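PDB 5Y0T: thermotoga maritima TmcAL from Thermotoga maritima, which belongs to the HIGH nucleotidyl transferase family of the HUP superfamily and is built of a mixed sheet surrounded by many helices. Local coordinates for residues 246-250 with 251-255; 235-238 with 239-243; 68-72 with 73-77; 223-226 with 227-231; 319-323 with 324-328. One frame throughout, in Å; residues are numbered along the deposited sequence.

Interaction 1 (246-250 with 251-255); sequences GPVFL and ENMGD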
# COMPACT_ATOMS: atom_id res chain seq x y z
N GLY A 246 -13.21 18.20 -1.79
CA GLY A 246 -12.67 18.28 -3.13
C GLY A 246 -11.83 19.53 -3.30
O GLY A 246 -11.78 20.35 -2.41
N PRO A 247 -11.16 19.67 -4.46
CA PRO A 247 -11.12 18.68 -5.53
C PRO A 247 -10.17 17.57 -5.15
O PRO A 247 -9.30 17.78 -4.32
CB PRO A 247 -10.61 19.48 -6.73
CG PRO A 247 -9.72 20.53 -6.11
CD PRO A 247 -10.36 20.87 -4.76
N VAL A 248 -10.35 16.39 -5.74
CA VAL A 248 -9.41 15.30 -5.56
C VAL A 248 -8.74 15.04 -6.90
O VAL A 248 -9.42 14.83 -7.90
CB VAL A 248 -10.10 14.01 -5.06
CG1 VAL A 248 -9.09 12.85 -4.99
CG2 VAL A 248 -10.76 14.25 -3.69
N PHE A 249 -7.40 15.07 -6.94
CA PHE A 249 -6.68 14.87 -8.20
C PHE A 249 -5.78 13.64 -8.12
O PHE A 249 -5.36 13.24 -7.03
CB PHE A 249 -5.82 16.10 -8.56
CG PHE A 249 -6.62 17.35 -8.85
CD1 PHE A 249 -7.51 17.39 -9.91
CD2 PHE A 249 -6.45 18.48 -8.07
CE1 PHE A 249 -8.23 18.55 -10.18
CE2 PHE A 249 -7.17 19.64 -8.33
CZ PHE A 249 -8.07 19.67 -9.40
N LEU A 250 -5.47 13.05 -9.26
CA LEU A 250 -4.60 11.87 -9.29
C LEU A 250 -3.26 12.15 -8.64
O LEU A 250 -2.70 11.29 -7.95
CB LEU A 250 -4.38 11.41 -10.72
CG LEU A 250 -3.52 10.16 -10.87
CD1 LEU A 250 -4.14 9.00 -10.14
CD2 LEU A 250 -3.34 9.84 -12.35
N GLU A 251 -2.74 13.35 -8.83
CA GLU A 251 -1.42 13.65 -8.30
C GLU A 251 -1.43 13.64 -6.76
O GLU A 251 -0.40 13.38 -6.14
CB GLU A 251 -0.90 14.99 -8.85
CG GLU A 251 -1.78 16.19 -8.55
CD GLU A 251 -2.68 16.59 -9.71
OE1 GLU A 251 -3.09 15.70 -10.50
OE2 GLU A 251 -2.97 17.80 -9.83
N ASN A 252 -2.60 13.87 -6.15
CA ASN A 252 -2.73 13.74 -4.70
C ASN A 252 -2.50 12.29 -4.25
O ASN A 252 -2.07 12.04 -3.12
CB ASN A 252 -4.12 14.21 -4.19
CG ASN A 252 -4.47 15.63 -4.64
OD1 ASN A 252 -5.61 15.91 -4.99
ND2 ASN A 252 -3.49 16.52 -4.61
N MET A 253 -2.79 11.34 -5.13
CA MET A 253 -2.59 9.93 -4.82
C MET A 253 -1.24 9.40 -5.29
O MET A 253 -0.92 8.23 -5.10
CB MET A 253 -3.68 9.08 -5.46
CG MET A 253 -5.05 9.36 -4.92
SD MET A 253 -6.34 8.59 -5.91
CE MET A 253 -7.74 9.04 -4.87
N GLY A 254 -0.47 10.26 -5.95
CA GLY A 254 0.73 9.81 -6.64
C GLY A 254 1.78 9.20 -5.72
O GLY A 254 2.33 8.13 -6.02
N ASP A 255 2.07 9.86 -4.60
CA ASP A 255 3.10 9.33 -3.71
C ASP A 255 2.65 7.99 -3.13
O ASP A 255 3.49 7.10 -2.95
CB ASP A 255 3.45 10.31 -2.58
CG ASP A 255 4.48 11.37 -3.00
OD1 ASP A 255 4.96 11.35 -4.15
OD2 ASP A 255 4.83 12.21 -2.15
O HOH W 1 -6.66 18.17 -3.97

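Interaction 2 (235-238 with 239-243); sequences EILM and REINE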
# COMPACT_ATOMS: atom_id res chain seq x y z
N GLU A 235 -22.55 24.55 -8.26
CA GLU A 235 -22.94 24.77 -6.87
C GLU A 235 -22.50 23.60 -6.00
O GLU A 235 -21.93 23.80 -4.93
CB GLU A 235 -24.46 24.97 -6.76
CG GLU A 235 -24.89 25.72 -5.52
CD GLU A 235 -24.37 27.15 -5.49
OE1 GLU A 235 -24.26 27.77 -6.58
OE2 GLU A 235 -24.08 27.66 -4.39
N ILE A 236 -22.72 22.38 -6.48
CA ILE A 236 -22.35 21.21 -5.70
C ILE A 236 -20.81 21.07 -5.64
O ILE A 236 -20.25 20.67 -4.61
CB ILE A 236 -22.96 19.92 -6.30
CG1 ILE A 236 -24.49 19.93 -6.20
CG2 ILE A 236 -22.39 18.68 -5.62
CD1 ILE A 236 -25.04 19.79 -4.83
N LEU A 237 -20.15 21.38 -6.75
CA LEU A 237 -18.69 21.38 -6.81
C LEU A 237 -18.11 22.32 -5.74
O LEU A 237 -17.21 21.95 -4.99
CB LEU A 237 -18.20 21.80 -8.20
CG LEU A 237 -16.69 21.96 -8.35
CD1 LEU A 237 -16.00 20.60 -8.20
CD2 LEU A 237 -16.34 22.59 -9.69
N MET A 238 -18.66 23.53 -5.67
CA MET A 238 -18.25 24.50 -4.65
C MET A 238 -18.56 24.00 -3.23
O MET A 238 -17.76 24.22 -2.31
CB MET A 238 -18.94 25.84 -4.89
CG MET A 238 -18.44 26.58 -6.12
SD MET A 238 -16.70 27.05 -5.99
CE MET A 238 -15.92 25.92 -7.14
N ARG A 239 -19.71 23.35 -3.07
CA ARG A 239 -20.09 22.77 -1.78
C ARG A 239 -19.03 21.79 -1.29
O ARG A 239 -18.63 21.82 -0.12
CB ARG A 239 -21.44 22.04 -1.89
CG ARG A 239 -21.91 21.42 -0.56
CD ARG A 239 -23.08 20.47 -0.76
NE ARG A 239 -22.64 19.17 -1.25
CZ ARG A 239 -23.44 18.23 -1.74
NH1 ARG A 239 -24.75 18.47 -1.83
NH2 ARG A 239 -22.95 17.07 -2.15
N GLU A 240 -18.59 20.90 -2.17
CA GLU A 240 -17.62 19.89 -1.78
C GLU A 240 -16.27 20.54 -1.48
O GLU A 240 -15.57 20.13 -0.55
CB GLU A 240 -17.46 18.83 -2.88
CG GLU A 240 -18.74 18.05 -3.15
CD GLU A 240 -19.20 17.27 -1.94
OE1 GLU A 240 -18.47 16.32 -1.57
OE2 GLU A 240 -20.26 17.61 -1.35
N ILE A 241 -15.90 21.54 -2.26
CA ILE A 241 -14.64 22.23 -2.03
C ILE A 241 -14.69 23.01 -0.70
O ILE A 241 -13.74 22.96 0.08
CB ILE A 241 -14.30 23.16 -3.21
CG1 ILE A 241 -14.05 22.32 -4.47
CG2 ILE A 241 -13.09 24.06 -2.88
CD1 ILE A 241 -13.75 23.14 -5.70
N ASN A 242 -15.81 23.69 -0.44
CA ASN A 242 -16.00 24.41 0.83
C ASN A 242 -15.90 23.55 2.07
O ASN A 242 -15.54 24.05 3.14
CB ASN A 242 -17.35 25.11 0.85
CG ASN A 242 -17.43 26.25 -0.12
OD1 ASN A 242 -16.40 26.75 -0.58
ND2 ASN A 242 -18.65 26.67 -0.44
N GLU A 243 -16.27 22.27 1.95
CA GLU A 243 -16.22 21.36 3.09
C GLU A 243 -14.96 20.50 3.12
O GLU A 243 -14.80 19.66 4.00
CB GLU A 243 -17.45 20.46 3.11
CG GLU A 243 -18.75 21.22 3.36
CD GLU A 243 -19.94 20.31 3.53
OE1 GLU A 243 -19.83 19.26 4.21
OE2 GLU A 243 -21.00 20.63 2.95

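Interaction 3 (68-72 with 73-77); sequences LELPV and VFATQ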
# COMPACT_ATOMS: atom_id res chain seq x y z
N LEU A 68 -27.40 4.66 -10.64
CA LEU A 68 -26.80 3.39 -10.24
C LEU A 68 -25.29 3.51 -10.28
O LEU A 68 -24.76 4.25 -11.10
CB LEU A 68 -27.23 2.26 -11.19
CG LEU A 68 -28.71 2.28 -11.58
CD1 LEU A 68 -29.03 1.19 -12.63
CD2 LEU A 68 -29.56 2.12 -10.35
N GLU A 69 -24.58 2.79 -9.41
CA GLU A 69 -23.13 2.74 -9.54
C GLU A 69 -22.70 1.65 -10.51
O GLU A 69 -23.14 0.50 -10.41
CB GLU A 69 -22.44 2.52 -8.19
CG GLU A 69 -20.92 2.55 -8.34
CD GLU A 69 -20.16 2.50 -7.02
OE1 GLU A 69 -20.80 2.42 -5.94
OE2 GLU A 69 -18.91 2.53 -7.07
N LEU A 70 -21.84 2.01 -11.46
CA LEU A 70 -21.13 1.02 -12.28
C LEU A 70 -20.01 0.47 -11.40
O LEU A 70 -19.14 1.22 -10.98
CB LEU A 70 -20.57 1.67 -13.55
CG LEU A 70 -19.68 0.81 -14.47
CD1 LEU A 70 -20.48 -0.37 -15.00
CD2 LEU A 70 -19.13 1.64 -15.62
N PRO A 71 -20.05 -0.84 -11.07
CA PRO A 71 -19.04 -1.33 -10.11
C PRO A 71 -17.61 -1.05 -10.56
O PRO A 71 -17.33 -1.06 -11.77
CB PRO A 71 -19.32 -2.84 -10.06
CG PRO A 71 -20.84 -2.90 -10.23
CD PRO A 71 -21.08 -1.86 -11.34
N VAL A 72 -16.73 -0.79 -9.60
CA VAL A 72 -15.33 -0.43 -9.86
C VAL A 72 -14.64 -1.37 -10.84
O VAL A 72 -13.85 -0.94 -11.67
CB VAL A 72 -14.51 -0.41 -8.54
CG1 VAL A 72 -13.02 -0.21 -8.83
CG2 VAL A 72 -15.05 0.67 -7.60
N VAL A 73 -14.92 -2.67 -10.74
CA VAL A 73 -14.23 -3.63 -11.58
C VAL A 73 -14.51 -3.36 -13.08
O VAL A 73 -13.68 -3.71 -13.92
CB VAL A 73 -14.62 -5.09 -11.19
CG1 VAL A 73 -16.14 -5.35 -11.44
CG2 VAL A 73 -13.73 -6.08 -11.92
N PHE A 74 -15.69 -2.83 -13.41
CA PHE A 74 -15.99 -2.35 -14.77
C PHE A 74 -15.62 -0.89 -15.04
O PHE A 74 -15.13 -0.56 -16.11
CB PHE A 74 -17.46 -2.58 -15.09
CG PHE A 74 -17.89 -3.99 -14.83
CD1 PHE A 74 -17.43 -5.02 -15.63
CD2 PHE A 74 -18.70 -4.30 -13.74
CE1 PHE A 74 -17.79 -6.34 -15.38
CE2 PHE A 74 -19.08 -5.62 -13.48
CZ PHE A 74 -18.61 -6.64 -14.30
N ALA A 75 -15.90 -0.03 -14.06
CA ALA A 75 -15.71 1.42 -14.24
C ALA A 75 -14.27 1.79 -14.58
O ALA A 75 -14.02 2.81 -15.24
CB ALA A 75 -16.17 2.17 -12.95
N THR A 76 -13.31 1.01 -14.08
CA THR A 76 -11.91 1.26 -14.34
C THR A 76 -11.28 0.40 -15.44
O THR A 76 -10.06 0.37 -15.55
CB THR A 76 -11.07 1.12 -13.05
OG1 THR A 76 -11.26 -0.18 -12.50
CG2 THR A 76 -11.51 2.18 -12.03
N GLN A 77 -12.07 -0.38 -16.17
CA GLN A 77 -11.49 -1.16 -17.27
C GLN A 77 -11.39 -0.37 -18.56
O GLN A 77 -11.95 0.72 -18.67
CB GLN A 77 -12.31 -2.42 -17.54
CG GLN A 77 -11.98 -3.58 -16.65
CD GLN A 77 -12.68 -4.84 -17.09
OE1 GLN A 77 -12.31 -5.44 -18.10
NE2 GLN A 77 -13.71 -5.24 -16.34

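Interaction 4 (223-226 with 227-231); sequences EEVR and DSLPE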
# COMPACT_ATOMS: atom_id res chain seq x y z
N GLU A 223 -13.86 31.07 -12.68
CA GLU A 223 -14.84 31.72 -13.53
C GLU A 223 -15.04 30.93 -14.82
O GLU A 223 -16.16 30.77 -15.30
CB GLU A 223 -14.41 33.15 -13.85
CG GLU A 223 -14.78 34.16 -12.77
CD GLU A 223 -16.28 34.34 -12.64
OE1 GLU A 223 -16.85 35.18 -13.38
OE2 GLU A 223 -16.90 33.64 -11.80
N GLU A 224 -13.94 30.43 -15.37
CA GLU A 224 -14.00 29.61 -16.57
C GLU A 224 -14.63 28.26 -16.26
O GLU A 224 -15.34 27.69 -17.08
CB GLU A 224 -12.60 29.45 -17.17
CG GLU A 224 -12.10 30.75 -17.75
CD GLU A 224 -10.60 30.78 -17.90
OE1 GLU A 224 -10.10 30.43 -18.98
OE2 GLU A 224 -9.93 31.17 -16.92
N VAL A 225 -14.38 27.76 -15.05
CA VAL A 225 -15.02 26.53 -14.61
C VAL A 225 -16.53 26.74 -14.54
O VAL A 225 -17.31 25.93 -15.05
CB VAL A 225 -14.50 26.05 -13.23
CG1 VAL A 225 -15.33 24.85 -12.72
CG2 VAL A 225 -13.03 25.65 -13.32
N ARG A 226 -16.94 27.85 -13.92
CA ARG A 226 -18.35 28.18 -13.83
C ARG A 226 -18.98 28.30 -15.22
O ARG A 226 -20.10 27.83 -15.43
CB ARG A 226 -18.55 29.49 -13.05
CG ARG A 226 -20.02 29.88 -12.89
CD ARG A 226 -20.29 30.68 -11.61
NE ARG A 226 -19.55 31.94 -11.57
CZ ARG A 226 -20.07 33.12 -11.88
NH1 ARG A 226 -21.33 33.22 -12.25
NH2 ARG A 226 -19.32 34.22 -11.81
N ASP A 227 -18.27 28.91 -16.16
CA ASP A 227 -18.76 29.02 -17.54
C ASP A 227 -18.95 27.68 -18.26
O ASP A 227 -19.66 27.59 -19.26
CB ASP A 227 -17.83 29.89 -18.38
CG ASP A 227 -17.81 31.33 -17.94
OD1 ASP A 227 -18.78 31.77 -17.29
OD2 ASP A 227 -16.81 32.02 -18.25
N SER A 228 -18.29 26.64 -17.75
CA SER A 228 -18.32 25.31 -18.37
C SER A 228 -19.36 24.35 -17.80
O SER A 228 -19.57 23.27 -18.34
CB SER A 228 -16.94 24.66 -18.24
OG SER A 228 -15.93 25.49 -18.78
N LEU A 229 -19.98 24.73 -16.68
CA LEU A 229 -20.85 23.80 -15.95
C LEU A 229 -22.24 24.38 -15.78
O LEU A 229 -22.41 25.59 -15.69
CB LEU A 229 -20.30 23.46 -14.56
CG LEU A 229 -18.85 23.00 -14.36
CD1 LEU A 229 -18.63 22.67 -12.87
CD2 LEU A 229 -18.50 21.82 -15.23
N PRO A 230 -23.25 23.51 -15.73
CA PRO A 230 -24.58 23.98 -15.31
C PRO A 230 -24.51 24.52 -13.87
O PRO A 230 -23.66 24.07 -13.09
CB PRO A 230 -25.45 22.72 -15.39
CG PRO A 230 -24.72 21.80 -16.31
CD PRO A 230 -23.25 22.08 -16.09
N GLU A 231 -25.39 25.44 -13.53
CA GLU A 231 -25.38 26.08 -12.21
C GLU A 231 -25.41 25.08 -11.05
O GLU A 231 -24.62 25.18 -10.11
CB GLU A 231 -26.55 27.05 -12.10
CG GLU A 231 -26.50 27.92 -10.86
CD GLU A 231 -27.61 28.96 -10.84
OE1 GLU A 231 -28.50 28.90 -11.72
OE2 GLU A 231 -27.58 29.83 -9.95
O HOH W 2 -22.03 27.32 -13.72

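Interaction 5 (319-323 with 324-328); sequences FEVNK and EFVEK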
# COMPACT_ATOMS: atom_id res chain seq x y z
N PHE A 319 -5.52 -1.80 -5.85
CA PHE A 319 -6.75 -2.42 -5.36
C PHE A 319 -6.68 -3.94 -5.47
O PHE A 319 -7.66 -4.63 -5.16
CB PHE A 319 -7.96 -1.87 -6.12
CG PHE A 319 -8.26 -0.43 -5.80
CD1 PHE A 319 -8.16 0.03 -4.50
CD2 PHE A 319 -8.62 0.47 -6.81
CE1 PHE A 319 -8.42 1.36 -4.17
CE2 PHE A 319 -8.88 1.80 -6.51
CZ PHE A 319 -8.78 2.25 -5.19
N GLU A 320 -5.53 -4.44 -5.92
CA GLU A 320 -5.29 -5.88 -6.07
C GLU A 320 -6.38 -6.54 -6.90
O GLU A 320 -6.97 -7.55 -6.52
CB GLU A 320 -5.19 -6.57 -4.71
CG GLU A 320 -4.00 -6.08 -3.89
CD GLU A 320 -3.81 -6.86 -2.61
OE1 GLU A 320 -4.82 -7.10 -1.90
OE2 GLU A 320 -2.65 -7.22 -2.30
N VAL A 321 -6.62 -5.97 -8.07
CA VAL A 321 -7.69 -6.47 -8.90
C VAL A 321 -7.05 -7.55 -9.78
O VAL A 321 -6.41 -7.24 -10.79
CB VAL A 321 -8.30 -5.30 -9.72
CG1 VAL A 321 -9.38 -5.77 -10.67
CG2 VAL A 321 -8.83 -4.22 -8.76
N ASN A 322 -7.29 -8.81 -9.45
CA ASN A 322 -6.47 -9.85 -10.06
C ASN A 322 -7.13 -10.41 -11.31
O ASN A 322 -8.30 -10.12 -11.59
CB ASN A 322 -6.17 -10.97 -9.05
CG ASN A 322 -7.42 -11.64 -8.51
OD1 ASN A 322 -8.06 -12.44 -9.21
ND2 ASN A 322 -7.77 -11.34 -7.27
N LYS A 323 -6.41 -11.27 -12.02
CA LYS A 323 -6.83 -11.72 -13.34
C LYS A 323 -8.06 -12.62 -13.29
O LYS A 323 -8.95 -12.51 -14.13
CB LYS A 323 -5.67 -12.44 -14.04
CG LYS A 323 -4.54 -11.48 -14.42
CD LYS A 323 -3.37 -12.18 -15.15
CE LYS A 323 -2.48 -11.16 -15.87
NZ LYS A 323 -1.11 -11.68 -16.19
N GLU A 324 -8.11 -13.50 -12.29
CA GLU A 324 -9.24 -14.42 -12.18
C GLU A 324 -10.55 -13.67 -11.85
O GLU A 324 -11.62 -14.00 -12.38
CB GLU A 324 -8.96 -15.48 -11.11
CG GLU A 324 -10.10 -16.48 -10.94
CD GLU A 324 -9.73 -17.65 -10.05
OE1 GLU A 324 -8.56 -17.72 -9.59
OE2 GLU A 324 -10.60 -18.51 -9.81
N PHE A 325 -10.45 -12.68 -10.98
CA PHE A 325 -11.60 -11.86 -10.57
C PHE A 325 -12.17 -11.08 -11.75
O PHE A 325 -13.39 -11.04 -11.96
CB PHE A 325 -11.16 -10.94 -9.43
CG PHE A 325 -12.14 -9.85 -9.10
CD1 PHE A 325 -13.37 -10.16 -8.54
CD2 PHE A 325 -11.81 -8.52 -9.29
CE1 PHE A 325 -14.28 -9.15 -8.21
CE2 PHE A 325 -12.70 -7.51 -8.96
CZ PHE A 325 -13.93 -7.82 -8.42
N VAL A 326 -11.30 -10.47 -12.55
CA VAL A 326 -11.78 -9.71 -13.71
C VAL A 326 -12.34 -10.66 -14.78
O VAL A 326 -13.34 -10.35 -15.43
CB VAL A 326 -10.67 -8.82 -14.33
CG1 VAL A 326 -11.16 -8.14 -15.59
CG2 VAL A 326 -10.24 -7.77 -13.32
N GLU A 327 -11.72 -11.83 -14.94
CA GLU A 327 -12.21 -12.81 -15.90
C GLU A 327 -13.64 -13.24 -15.55
O GLU A 327 -14.50 -13.31 -16.41
CB GLU A 327 -11.29 -14.02 -15.96
CG GLU A 327 -11.82 -15.14 -16.87
CD GLU A 327 -11.82 -14.74 -18.33
OE1 GLU A 327 -11.08 -13.79 -18.69
OE2 GLU A 327 -12.56 -15.37 -19.12
N LYS A 328 -13.88 -13.55 -14.28
CA LYS A 328 -15.22 -13.90 -13.84
C LYS A 328 -16.20 -12.73 -13.97
O LYS A 328 -17.36 -12.91 -14.37
CB LYS A 328 -15.21 -14.39 -12.39
CG LYS A 328 -14.67 -15.81 -12.21
CD LYS A 328 -14.92 -16.31 -10.79
CE LYS A 328 -16.41 -16.40 -10.48
NZ LYS A 328 -16.69 -16.97 -9.12

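Interaction 1 (246-250 with 251-255)
The phenyl ring of F249 and the carboxylate of E251 lie side by side and point the same way, their planes only 11° apart. The carboxylate touches the root of the aromatic side chain: OE1 of E251 is 3.4 Å from CB of F249, and OE2 of E251 is 3.8 Å from CG of F249. To get there E251 places CG between its backbone N and carbonyl carbon (chi1 59°) and then bends at chi2, which folds the acid back beside F249; a salt bridge from OE1 to R218 of helix 210-218 holds it there. F249 also packs on R218 and on M217.

The third flat group, the amide of N252, is turned 48° from the ring and works through its oxygen. N of F249 donates to OD1 of N252 at 2.8 Å, from above the amide plane, and N of N252 returns a bond to O of F249 at 3.0 Å. OD1 has a second donor, a water that also donates to O of P247, so that the approach to the turn is tied to N252 on both sides of V248. One residue on, N of M253 bonds to O of L250 at 2.8 Å. The methyl CE of M253 meets CG1 of V248 at 4.0 Å, and both side chains rest on Y398 of helix 381-399.

A run of i to i+3 turns, in which the N252 side chain accepts from the amide three residues earlier, characterises this lead into helix 254-261 after the cis-proline P247.

Interaction 2 (235-238 with 239-243)
R239, near the C-terminal end of helix 231-242, lays its guanidinium beside I236, whose CG2 sits 3.9 Å above one face of the group, toward its rim, while CD1 of I236 comes to 3.3 Å from NH1. With CG opposite the backbone N (chi1 -179°) and a bend at chi3, the chain brings NE and NH2 side-on to one oxygen of the next residue: NE of R239 is 2.8 Å from OE2 of E240, and that oxygen lies in the guanidinium plane. NH1 turns to E57 of helix 52-61, and OE2 of E240 also pairs with R245, which probably favours a charged carboxylate.

E240 meanwhile gives its N to O of I236 at 3.0 Å. I241 lies alongside two residues of the preceding turn, its CD1 3.8 Å from CE of M238 and 4.1 Å from CG of L237. N242 closes the regular pattern, its N bonding to O of M238 at 2.8 Å, and N of E243 still reaches O of R239 at 3.2 Å.

A run of i to i+4 bonds marks this as the C-terminal part of an alpha-helix packed between two neighbours, helix 52-61 through ion pairing and I236, and helix 222-228 through apolar contacts with W222 and V225.

Interaction 3 (68-72 with 73-77)
The carbonyl oxygen of V72 is gripped twice by T76, whose OG1 lies 2.8 Å and whose N lies 3.1 Å from it, the two donors approaching from opposite faces of the carbonyl plane. The hydroxyl gets there because chi1 of T76 (57°) sets OG1 between the backbone N and the carbonyl carbon, turned back over the preceding turn. The carbonyl oxygen of P71 likewise accepts two hydrogen bonds: N of A75 meets it at 2.9 Å and nearly straight (166°), whereas N of F74 comes in from well above the plane.

P71 is the N-cap of the short helix 72-75, which comes soon after strand 66-70; the strand runs parallel to strand 32-38, as in the Rossmann-like sheets of HUP proteins, so the contact is a strand-to-helix turn inside the core.

L70, the residue before P71, sends its two methyls to different residues of the helix. CD1 of L70 touches CB of F74 at 3.7 Å, the side chains crossing at about a right angle, and CD2 of L70 lies 4.0 Å from CB of A75. The ring of F74 has CB of P71 at 4.0 Å from its CD2, and CG1 of V73 stands 3.5 Å above one of its faces, toward the rim. Beyond the helix, the amide of Q77 folds back, NE2 donating to O of V73 at 2.9 Å. V72 itself packs on L390 and A394 of helix 381-399, while its N donates to D391 of the same helix.

Interaction 4 (223-226 with 227-231)
S228 turns its hydroxyl back onto helix 222-228, OG donating to O of E224 at 2.8 Å. The torsion responsible (chi1 -55°) puts OG beside its own backbone N, facing the preceding turn. Just before it, N of D227 makes a regular helical bond of 2.9 Å to O of E223. N of S228 bonds to O of V225 at 3.0 Å, arriving from far above the carbonyl plane, and N of L229 makes a weak bond to O of R226. A water donates to both O of R226 and O of L229, bridging two acceptors that could not bond to each other.

On the inner flank CG1 of V225 and CD1 of L229 lie side by side at 4.0 Å. On the outer one R226 forms a salt bridge back to E223, whose modelled length is doubtfully short.

Farther out, V225 and L229 are held by L237 of helix 231-242, S228 shares backbone bonding with N15, and L229 leans on P12 and H14, the latter opening the HNGH form of the family's HIGH signature. Bonds from i to i+3 near the C-terminal end of one helix, followed at once by P230 as N-cap of the next, are characteristic of a tight joint between consecutive helices, 222-228 and 231-242.

Interaction 5 (319-323 with 324-328)
N322 ends the extended approach to helix 323-332, and from its carbonyl onward the helical bonds begin: N of V326 meets O of N322 at 3.2 Å, in the carbonyl plane, and N of E327 meets O of K323 at 3.0 Å. The side chain of N322 caps this first turn. Its CG sits between backbone N and carbonyl carbon (chi1 60°), which swings OD1 forward to take the N-H of F325 at 3.0 Å, the donor standing above the amide plane. The amide crosses the F325 side chain at about a right angle, their planes 60° apart.

V321, just before the cap, closes the turn from its apolar side. CG1 of V321 lies 3.4 Å from CG2 of V326, tighter than usual carbon packing, and in the plane of the F325 ring at its edge, 3.9 Å from CD2. F325 and V326 both rest on V73 of helix 72-75, and NZ of K323 donates to the backbone O of E270.

The V321–V326 contact is a hydrophobic staple, two valines packed across the first turn beside the N-cap bond of N322. In that bond the asparagine oxygen satisfies an amide that lacks a helical acceptor, and the partial negative charge of OD1 at the helix N-terminus is probably favoured by the helix dipole.

In the fold
Along the chain the order is interaction 3, 4, 2, 1 and 5. Interactions 4 and 2 touch where L237 meets V225 and L229, joining helices 222-228 and 231-242, and interaction 2 passes on to interaction 1 where I241 meets G246 and P247; their centres are 13 and 17 Å apart. The centre of interaction 3, where strand 66-70 leads into helix 72-75, lies about 5 Å from that of the chain; it touches interaction 5 through V73, F325 and V326, although some 240 residues separate them. Interactions 4 and 5, on opposite sides of the chain's centre, have centres about 39 Å apart. Turns, caps and helix ends link successive helices and tie helix 323-332 to helix 72-75.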